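Local atomic coordinates of putative uncharacterized protein ST0493 (Sulfolobus tokodaii, PDB entry 2RBG), a protein that is of unknown function but belongs to the DUF5751 family and adopts an alpha/beta fold built on a parallel five-stranded sheet, with two copies in the assembly. Residues A[89-103]-A[113-126]. Sequence-based numbering, arbitrary orientation.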
# COMPACT_ATOMS: atom_id res chain seq x y z
N GLY A 89 16.17 -5.07 -6.76
CA GLY A 89 14.84 -4.92 -6.21
C GLY A 89 14.56 -3.44 -6.08
O GLY A 89 15.50 -2.64 -6.06
N LEU A 90 13.29 -3.06 -5.97
CA LEU A 90 12.93 -1.65 -5.86
C LEU A 90 11.92 -1.34 -4.76
O LEU A 90 10.92 -2.04 -4.62
CB LEU A 90 12.36 -1.17 -7.20
CG LEU A 90 11.82 0.26 -7.26
CD1 LEU A 90 12.97 1.25 -7.09
CD2 LEU A 90 11.12 0.49 -8.59
N LEU A 91 12.20 -0.29 -4.00
CA LEU A 91 11.31 0.18 -2.94
C LEU A 91 11.08 1.67 -3.20
O LEU A 91 12.03 2.41 -3.45
CB LEU A 91 11.95 -0.01 -1.56
CG LEU A 91 12.04 -1.46 -1.06
CD1 LEU A 91 12.83 -1.51 0.24
CD2 LEU A 91 10.63 -2.02 -0.87
N VAL A 92 9.82 2.09 -3.15
CA VAL A 92 9.47 3.48 -3.41
C VAL A 92 8.64 4.09 -2.29
O VAL A 92 7.64 3.51 -1.87
CB VAL A 92 8.68 3.60 -4.74
CG1 VAL A 92 8.22 5.04 -4.95
CG2 VAL A 92 9.55 3.14 -5.91
N TYR A 93 9.04 5.28 -1.83
CA TYR A 93 8.32 5.97 -0.76
C TYR A 93 8.17 7.46 -1.01
O TYR A 93 9.10 8.12 -1.47
CB TYR A 93 9.06 5.81 0.57
CG TYR A 93 9.38 4.38 0.94
CD1 TYR A 93 8.48 3.62 1.69
CD2 TYR A 93 10.57 3.80 0.53
CE1 TYR A 93 8.77 2.30 2.02
CE2 TYR A 93 10.86 2.49 0.84
CZ TYR A 93 9.97 1.74 1.59
OH TYR A 93 10.28 0.44 1.90
N CYS A 94 7.00 7.99 -0.67
CA CYS A 94 6.74 9.42 -0.82
C CYS A 94 5.51 9.79 -0.01
O CYS A 94 4.79 8.92 0.47
CB CYS A 94 6.49 9.79 -2.29
SG CYS A 94 4.80 9.47 -2.90
N ASP A 95 5.30 11.09 0.18
CA ASP A 95 4.10 11.57 0.85
C ASP A 95 3.35 12.37 -0.21
O ASP A 95 3.86 12.56 -1.32
CB ASP A 95 4.42 12.44 2.09
CG ASP A 95 5.57 13.40 1.88
OD1 ASP A 95 5.87 13.77 0.73
OD2 ASP A 95 6.17 13.81 2.91
N ASP A 96 2.14 12.82 0.09
CA ASP A 96 1.35 13.56 -0.89
C ASP A 96 2.06 14.74 -1.54
O ASP A 96 1.93 14.96 -2.75
CB ASP A 96 0.04 14.05 -0.26
CG ASP A 96 -0.93 12.92 -0.01
OD1 ASP A 96 -1.14 12.10 -0.93
OD2 ASP A 96 -1.50 12.87 1.10
N GLU A 97 2.79 15.51 -0.75
CA GLU A 97 3.51 16.67 -1.25
C GLU A 97 4.56 16.33 -2.30
O GLU A 97 4.95 17.19 -3.09
CB GLU A 97 4.17 17.42 -0.10
CG GLU A 97 3.21 18.12 0.85
CD GLU A 97 2.21 17.16 1.48
OE1 GLU A 97 2.65 16.13 2.05
OE2 GLU A 97 0.99 17.43 1.41
N ASN A 98 5.01 15.08 -2.32
CA ASN A 98 6.03 14.66 -3.27
C ASN A 98 5.62 13.52 -4.20
O ASN A 98 6.45 12.96 -4.90
CB ASN A 98 7.29 14.26 -2.50
CG ASN A 98 7.89 15.40 -1.71
OD1 ASN A 98 8.47 16.33 -2.28
ND2 ASN A 98 7.74 15.36 -0.39
N LYS A 99 4.33 13.20 -4.21
CA LYS A 99 3.83 12.11 -5.04
C LYS A 99 3.99 12.33 -6.54
O LYS A 99 4.38 11.42 -7.27
CB LYS A 99 2.36 11.83 -4.71
CG LYS A 99 1.76 10.67 -5.49
CD LYS A 99 0.42 10.23 -4.91
CE LYS A 99 -0.59 11.36 -4.91
NZ LYS A 99 -1.86 10.96 -4.25
N VAL A 100 3.69 13.54 -7.02
CA VAL A 100 3.84 13.83 -8.44
C VAL A 100 5.31 13.70 -8.83
O VAL A 100 5.64 13.10 -9.86
CB VAL A 100 3.36 15.27 -8.77
CG1 VAL A 100 3.65 15.59 -10.23
CG2 VAL A 100 1.87 15.39 -8.50
N PHE A 101 6.18 14.25 -8.00
CA PHE A 101 7.61 14.19 -8.24
C PHE A 101 8.11 12.74 -8.30
O PHE A 101 8.71 12.32 -9.29
CB PHE A 101 8.36 14.94 -7.15
CG PHE A 101 9.86 14.83 -7.25
CD1 PHE A 101 10.54 15.38 -8.33
CD2 PHE A 101 10.58 14.18 -6.25
CE1 PHE A 101 11.93 15.28 -8.42
CE2 PHE A 101 11.97 14.07 -6.34
CZ PHE A 101 12.64 14.63 -7.42
N MSE A 102 7.87 11.99 -7.23
CA MSE A 102 8.31 10.61 -7.17
C MSE A 102 7.71 9.74 -8.28
O MSE A 102 8.40 8.89 -8.84
CB MSE A 102 7.99 9.99 -5.81
CG MSE A 102 8.44 8.54 -5.66
SE MSE A 102 10.33 8.29 -6.03
CE MSE A 102 11.02 9.05 -4.42
N SER A 103 6.44 9.96 -8.59
CA SER A 103 5.79 9.19 -9.64
C SER A 103 6.49 9.36 -10.98
O SER A 103 6.62 8.40 -11.74
CB SER A 103 4.32 9.60 -9.77
OG SER A 103 3.58 9.24 -8.62
N ILE A 113 14.11 -2.62 -13.52
CA ILE A 113 14.01 -2.19 -12.13
C ILE A 113 12.55 -2.04 -11.70
O ILE A 113 12.16 -2.50 -10.63
CB ILE A 113 14.76 -0.87 -11.91
CG1 ILE A 113 16.25 -1.08 -12.19
CG2 ILE A 113 14.56 -0.38 -10.48
CD1 ILE A 113 17.12 0.13 -11.94
N LYS A 114 11.75 -1.42 -12.55
CA LYS A 114 10.34 -1.23 -12.24
C LYS A 114 9.60 -2.56 -12.11
O LYS A 114 8.64 -2.66 -11.35
CB LYS A 114 9.66 -0.38 -13.33
CG LYS A 114 10.12 1.07 -13.35
CD LYS A 114 9.33 1.91 -14.34
CE LYS A 114 9.68 1.56 -15.77
NZ LYS A 114 9.02 2.49 -16.73
N ARG A 115 10.07 -3.58 -12.82
CA ARG A 115 9.43 -4.88 -12.77
C ARG A 115 9.68 -5.64 -11.47
O ARG A 115 9.02 -6.63 -11.19
CB ARG A 115 9.85 -5.73 -13.97
CG ARG A 115 9.60 -5.04 -15.29
CD ARG A 115 9.32 -6.02 -16.42
NE ARG A 115 9.13 -5.31 -17.69
CZ ARG A 115 8.62 -5.87 -18.79
NH1 ARG A 115 8.26 -7.14 -18.78
NH2 ARG A 115 8.49 -5.15 -19.89
N ASN A 116 10.64 -5.16 -10.68
CA ASN A 116 10.94 -5.81 -9.41
C ASN A 116 10.56 -4.92 -8.23
O ASN A 116 11.26 -4.87 -7.22
CB ASN A 116 12.42 -6.18 -9.33
CG ASN A 116 12.77 -7.36 -10.22
OD1 ASN A 116 13.00 -7.20 -11.42
ND2 ASN A 116 12.78 -8.55 -9.64
N LEU A 117 9.44 -4.22 -8.38
CA LEU A 117 8.93 -3.34 -7.33
C LEU A 117 8.43 -4.22 -6.18
O LEU A 117 7.50 -5.00 -6.35
CB LEU A 117 7.79 -2.49 -7.89
CG LEU A 117 7.04 -1.57 -6.92
CD1 LEU A 117 7.99 -0.52 -6.36
CD2 LEU A 117 5.88 -0.91 -7.66
N ILE A 118 9.06 -4.07 -5.02
CA ILE A 118 8.71 -4.86 -3.84
C ILE A 118 7.61 -4.20 -3.01
O ILE A 118 6.69 -4.87 -2.55
CB ILE A 118 9.94 -5.06 -2.94
CG1 ILE A 118 11.02 -5.83 -3.70
CG2 ILE A 118 9.55 -5.81 -1.67
CD1 ILE A 118 12.34 -5.93 -2.96
N LYS A 119 7.74 -2.90 -2.81
CA LYS A 119 6.76 -2.15 -2.04
C LYS A 119 6.76 -0.71 -2.53
O LYS A 119 7.81 -0.12 -2.75
CB LYS A 119 7.10 -2.18 -0.54
CG LYS A 119 6.20 -1.29 0.34
CD LYS A 119 4.75 -1.74 0.34
CE LYS A 119 3.86 -0.82 1.20
NZ LYS A 119 4.14 -0.97 2.66
N ASP A 120 5.56 -0.16 -2.71
CA ASP A 120 5.42 1.21 -3.16
C ASP A 120 4.47 1.90 -2.18
O ASP A 120 3.26 1.70 -2.25
CB ASP A 120 4.83 1.26 -4.57
CG ASP A 120 4.77 2.68 -5.13
OD1 ASP A 120 4.24 3.58 -4.44
OD2 ASP A 120 5.24 2.89 -6.27
N PHE A 121 5.02 2.66 -1.25
CA PHE A 121 4.18 3.40 -0.31
C PHE A 121 4.24 4.81 -0.88
O PHE A 121 4.96 5.67 -0.38
CB PHE A 121 4.77 3.40 1.10
CG PHE A 121 3.82 3.92 2.14
CD1 PHE A 121 2.86 3.09 2.71
CD2 PHE A 121 3.87 5.26 2.52
CE1 PHE A 121 1.96 3.59 3.65
CE2 PHE A 121 2.96 5.76 3.46
CZ PHE A 121 2.01 4.92 4.02
N CYS A 122 3.49 5.03 -1.96
CA CYS A 122 3.51 6.32 -2.61
C CYS A 122 2.37 6.55 -3.60
O CYS A 122 1.43 7.29 -3.32
CB CYS A 122 4.85 6.49 -3.32
SG CYS A 122 5.02 8.01 -4.30
N ARG A 123 2.45 5.89 -4.75
CA ARG A 123 1.45 6.06 -5.80
C ARG A 123 -0.01 5.73 -5.45
O ARG A 123 -0.92 6.36 -6.00
CB ARG A 123 1.89 5.31 -7.05
CG ARG A 123 3.09 5.97 -7.72
CD ARG A 123 3.57 5.21 -8.95
NE ARG A 123 4.10 3.90 -8.60
CZ ARG A 123 4.56 3.02 -9.48
NH1 ARG A 123 4.56 3.32 -10.78
NH2 ARG A 123 5.02 1.85 -9.08
N LYS A 124 -0.24 4.78 -4.55
CA LYS A 124 -1.61 4.44 -4.18
C LYS A 124 -2.16 5.33 -3.06
O LYS A 124 -3.31 5.18 -2.65
CB LYS A 124 -1.72 2.97 -3.76
CG LYS A 124 -1.70 1.96 -4.91
CD LYS A 124 -1.89 0.53 -4.40
CE LYS A 124 -1.94 -0.50 -5.53
NZ LYS A 124 -2.20 -1.88 -5.02
N LEU A 125 -1.35 6.26 -2.56
CA LEU A 125 -1.80 7.16 -1.50
C LEU A 125 -2.84 8.13 -2.05
O LEU A 125 -2.67 8.67 -3.14
CB LEU A 125 -0.64 7.95 -0.92
CG LEU A 125 0.36 7.21 -0.04
CD1 LEU A 125 1.55 8.11 0.24
CD2 LEU A 125 -0.31 6.78 1.26
N SER A 126 -3.91 8.34 -1.30
CA SER A 126 -4.97 9.25 -1.72
C SER A 126 -4.70 10.68 -1.23
O SER A 126 -5.26 11.62 -1.83
CB SER A 126 -6.33 8.77 -1.20
OG SER A 126 -6.35 8.70 0.21
O HOH W 1 -2.34 8.94 -5.90
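K99, at the start of helix 99-107, reaches across to C122 and L125 in the C-terminal tail. Its CB leads to CG, set anti to the backbone N (chi1 -178°), which comes within 4.0 Å of C122 O. CD passes nearer that carbonyl, 3.5 Å from C122 O, and a bend at chi3 (59°) then carries CE alongside L125 O. NZ ends the run with a hydrogen bond of 2.7 Å to L125 O, approaching from above the carbonyl plane. The same ammonium pairs with D96 OD1 in a longer salt bridge and donates to a water that in turn donates to R123 O, so three groups fix its position; the other D96 oxygen is bound by K84 of the second subunit.

Nearby, C94 and C122 are joined by a disulfide (SG to SG 2.0 Å, chi3 90°), with CG of selenomethionine M102 lying 3.7 Å from C122 SG. The bond ties the end of strand 89-94 to the residue just after strand 117-121. These strands run parallel and share four backbone hydrogen bonds; L90 N to N116 O adds a fifth just ahead of strand 117-121. A beta bulge shifts their register between L90 and L91. D120 lies side by side with V92 and turns its carboxylate to R123: OD1 accepts from R123 N in an Asx motif, and OD2 from R123 NE, above the carboxylate plane, in a salt bridge.

Strand 117-121 is an outermost strand of the five-stranded sheet within this chain, and strand 89-94 separates it from strand 6-11. L91, Y93, K119 and F121 face helix 17-31, whereas L90, V92 and the disulfide lie on the side of helix 99-107.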